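Local atomic coordinates of terminase, small subunit (PDB entry 6EJQ), a protein that forms a nine-subunit ring and probably recognises the packaging site of the viral genome and regulates the ATPase of the large terminase subunit. Residues D21-E24 / I25-L29; G109-P112 / A113-A116. One frame throughout, in Å; residues are numbered along the deposited sequence.

Contact 1 (D21-E24 / I25-L29); sequences DPSE and IAQTL
Asp21 O receives Ile25 N at 3.0 Å, opening the backbone ladder of helix 22-33. Asp21 is the N-cap residue, yet its carboxylate makes no capping bond; OD1 instead forms a salt bridge with Lys78 of a neighbouring subunit. The cap is made from the other direction, as in half of a capping box: Glu24 OE1 accepts Asp21 N at 3.3 Å, on the anti side of the carboxylate. Ile25 lays CG1 3.4 Å from Asp21 O. Pro22, in the first turn, offers its carbonyl to Ala26 N. Ser23 O takes two donors from Gln27, on opposite faces of the carbonyl plane: the backbone N, and NE2 at 3.1 Å, which sits 66° out of that plane although the oxygen lies in the plane of the amide. Glu24 O is likewise shared. Thr28 OG1, swung beside its own backbone N (chi1 -57°), lies 2.6 Å from Glu24 O, and Thr28 N is the second donor. Ile25 and Ala26 meanwhile touch Val42 of helix 39-53, consistent with a helix-turn-helix fold. Side-chain donors folded back onto carbonyls already used by the helix thus satisfy polar groups locally, along its more exposed side.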
# COMPACT_ATOMS: atom_id res chain seq x y z
N ASP B 21 -28.25 -13.12 20.59
CA ASP B 21 -28.37 -13.02 22.07
C ASP B 21 -28.80 -14.35 22.66
O ASP B 21 -29.53 -15.08 22.01
CB ASP B 21 -29.43 -11.99 22.49
CG ASP B 21 -29.10 -10.58 22.05
OD1 ASP B 21 -28.01 -10.09 22.43
OD2 ASP B 21 -29.93 -9.96 21.35
N PRO B 22 -28.37 -14.67 23.90
CA PRO B 22 -28.82 -15.91 24.54
C PRO B 22 -30.33 -16.17 24.49
O PRO B 22 -30.73 -17.31 24.27
CB PRO B 22 -28.34 -15.74 25.99
CG PRO B 22 -27.08 -14.96 25.84
CD PRO B 22 -27.36 -13.98 24.73
N SER B 23 -31.15 -15.13 24.66
CA SER B 23 -32.62 -15.28 24.60
C SER B 23 -33.10 -15.70 23.21
O SER B 23 -34.00 -16.52 23.09
CB SER B 23 -33.33 -13.99 25.02
OG SER B 23 -33.02 -12.92 24.15
N GLU B 24 -32.51 -15.12 22.16
CA GLU B 24 -32.83 -15.50 20.78
C GLU B 24 -32.38 -16.93 20.48
O GLU B 24 -33.06 -17.64 19.75
CB GLU B 24 -32.16 -14.56 19.77
CG GLU B 24 -32.68 -13.14 19.77
CD GLU B 24 -31.99 -12.29 18.71
OE1 GLU B 24 -30.80 -11.95 18.91
OE2 GLU B 24 -32.64 -11.99 17.68
N ILE B 25 -31.23 -17.31 21.02
CA ILE B 25 -30.68 -18.65 20.84
C ILE B 25 -31.62 -19.67 21.46
O ILE B 25 -31.89 -20.72 20.87
CB ILE B 25 -29.28 -18.80 21.49
CG1 ILE B 25 -28.25 -17.94 20.75
CG2 ILE B 25 -28.84 -20.27 21.49
CD1 ILE B 25 -26.90 -17.87 21.43
N ALA B 26 -32.11 -19.35 22.66
CA ALA B 26 -33.07 -20.19 23.37
C ALA B 26 -34.37 -20.36 22.58
O ALA B 26 -34.82 -21.48 22.38
CB ALA B 26 -33.35 -19.60 24.74
N GLN B 27 -34.94 -19.25 22.12
CA GLN B 27 -36.17 -19.30 21.30
C GLN B 27 -35.99 -20.09 19.99
O GLN B 27 -36.90 -20.79 19.56
CB GLN B 27 -36.67 -17.88 20.99
CG GLN B 27 -37.21 -17.11 22.19
CD GLN B 27 -37.44 -15.63 21.88
OE1 GLN B 27 -38.55 -15.22 21.54
NE2 GLN B 27 -36.39 -14.82 21.98
N THR B 28 -34.81 -19.97 19.38
CA THR B 28 -34.52 -20.61 18.10
C THR B 28 -34.35 -22.12 18.23
O THR B 28 -34.92 -22.88 17.43
CB THR B 28 -33.24 -20.01 17.47
OG1 THR B 28 -33.40 -18.59 17.31
CG2 THR B 28 -32.94 -20.63 16.10
N LEU B 29 -33.57 -22.55 19.22
CA LEU B 29 -33.24 -23.98 19.38
C LEU B 29 -34.37 -24.81 20.00
O LEU B 29 -34.40 -26.02 19.81
CB LEU B 29 -31.97 -24.14 20.21
CG LEU B 29 -30.71 -23.46 19.68
CD1 LEU B 29 -29.51 -24.03 20.40
CD2 LEU B 29 -30.52 -23.61 18.17

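Contact 2 (G109-P112 / A113-A116); sequences GVRP and ADIA
Arg111 O is approached by two amides of the first helical turn: Ile115 N, 3.3 Å away, and Asp114 N, whose bond at 3.1 Å is weak, its N-H...O angle being only 124°. The next carbonyl, Pro112 O, takes Ala116 N at 2.9 Å. The Arg111 chain bends at its third torsion and brings its guanidinium back beside Asp114. Guanidinium and carboxylate stand almost perpendicular, 89° apart, and Asp114 OD1, 3.4 Å from Arg111 NH2, lies well out of the guanidinium plane. The salt bridge is therefore one of charge alone, with no N-H directed at the oxygen, while Asp114 OD2 sits 3.5 Å from Arg111 NE. The methyl carbon CB of Ala113 lies farther along the group, 4.2 Å from Arg111 NH1. Here the loop that follows helix 59-95 turns into helix 112-139, the second long helix of the C-terminal helical hairpin, with Arg111 as N-cap and Pro112 in the first turn. On the side facing helix 59-95, Val110 and Ile115 cross at about a right angle, Val110 CG1 meeting Ile115 CG1 at 3.8 Å; the valine branch gets there by standing anti to the backbone N (chi1 -180°). Both residues also touch helix 59-95, Val110 through Met87 and Ile115 through Tyr84 and Tyr91. Across the subunit boundary Ile115 packs on Ile83, and Pro112 on Met118, of a neighbouring copy in the nine-membered ring.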
# COMPACT_ATOMS: atom_id res chain seq x y z
N GLY B 109 -11.04 -12.25 -23.06
CA GLY B 109 -9.79 -11.49 -22.94
C GLY B 109 -9.15 -11.56 -21.57
O GLY B 109 -9.84 -11.64 -20.56
N VAL B 110 -7.82 -11.58 -21.56
CA VAL B 110 -7.01 -11.66 -20.33
C VAL B 110 -5.80 -10.75 -20.49
O VAL B 110 -5.21 -10.69 -21.57
CB VAL B 110 -6.51 -13.10 -20.06
CG1 VAL B 110 -5.69 -13.15 -18.78
CG2 VAL B 110 -7.67 -14.06 -19.96
N ARG B 111 -5.42 -10.08 -19.41
CA ARG B 111 -4.26 -9.20 -19.40
C ARG B 111 -3.03 -10.01 -18.98
O ARG B 111 -3.14 -10.85 -18.09
CB ARG B 111 -4.48 -8.04 -18.44
CG ARG B 111 -5.73 -7.24 -18.76
CD ARG B 111 -5.74 -5.85 -18.12
NE ARG B 111 -5.84 -5.93 -16.66
CZ ARG B 111 -4.99 -5.40 -15.77
NH1 ARG B 111 -3.91 -4.70 -16.14
NH2 ARG B 111 -5.24 -5.56 -14.46
N PRO B 112 -1.86 -9.76 -19.61
CA PRO B 112 -0.60 -10.37 -19.16
C PRO B 112 -0.33 -10.22 -17.66
O PRO B 112 0.11 -11.17 -17.01
CB PRO B 112 0.46 -9.63 -19.97
CG PRO B 112 -0.24 -9.23 -21.22
CD PRO B 112 -1.65 -8.91 -20.80
N ALA B 113 -0.63 -9.04 -17.12
CA ALA B 113 -0.41 -8.75 -15.70
C ALA B 113 -1.21 -9.67 -14.80
O ALA B 113 -0.73 -10.07 -13.74
CB ALA B 113 -0.74 -7.30 -15.39
N ASP B 114 -2.42 -10.02 -15.24
CA ASP B 114 -3.26 -10.97 -14.50
C ASP B 114 -2.76 -12.43 -14.58
O ASP B 114 -2.93 -13.18 -13.64
CB ASP B 114 -4.71 -10.85 -14.96
CG ASP B 114 -5.31 -9.49 -14.60
OD1 ASP B 114 -4.82 -8.84 -13.65
OD2 ASP B 114 -6.25 -9.08 -15.28
N ILE B 115 -2.11 -12.80 -15.69
CA ILE B 115 -1.45 -14.10 -15.79
C ILE B 115 -0.25 -14.13 -14.85
O ILE B 115 -0.03 -15.12 -14.16
CB ILE B 115 -1.01 -14.38 -17.25
CG1 ILE B 115 -2.25 -14.62 -18.11
CG2 ILE B 115 -0.10 -15.59 -17.34
CD1 ILE B 115 -1.98 -14.59 -19.60
N ALA B 116 0.53 -13.05 -14.85
CA ALA B 116 1.66 -12.90 -13.94
C ALA B 116 1.22 -12.97 -12.48
O ALA B 116 1.85 -13.64 -11.67
CB ALA B 116 2.39 -11.58 -14.20

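How the contacts relate
Contacts 1 and 2 both begin a helix, each with a proline directly after the N-cap residue, and each is partly buried; together they illustrate how helix starts can share a backbone plan yet differ in their side chains. They hold different elements: contact 1 opens a short helix of the N-terminal domain, contact 2 the last long helix of the chain. Their centres are 49 Å apart, on opposite sides of the chain's centre. Contact 1 relies on hydrogen bonds from side chains to backbone, its apolar residues packing onto neighbouring helices. Contact 2 adds a charge pair and an apolar touch between its own segments, and its neighbouring-subunit contacts include apolar packing, whereas 21-29 meets another subunit through a salt bridge.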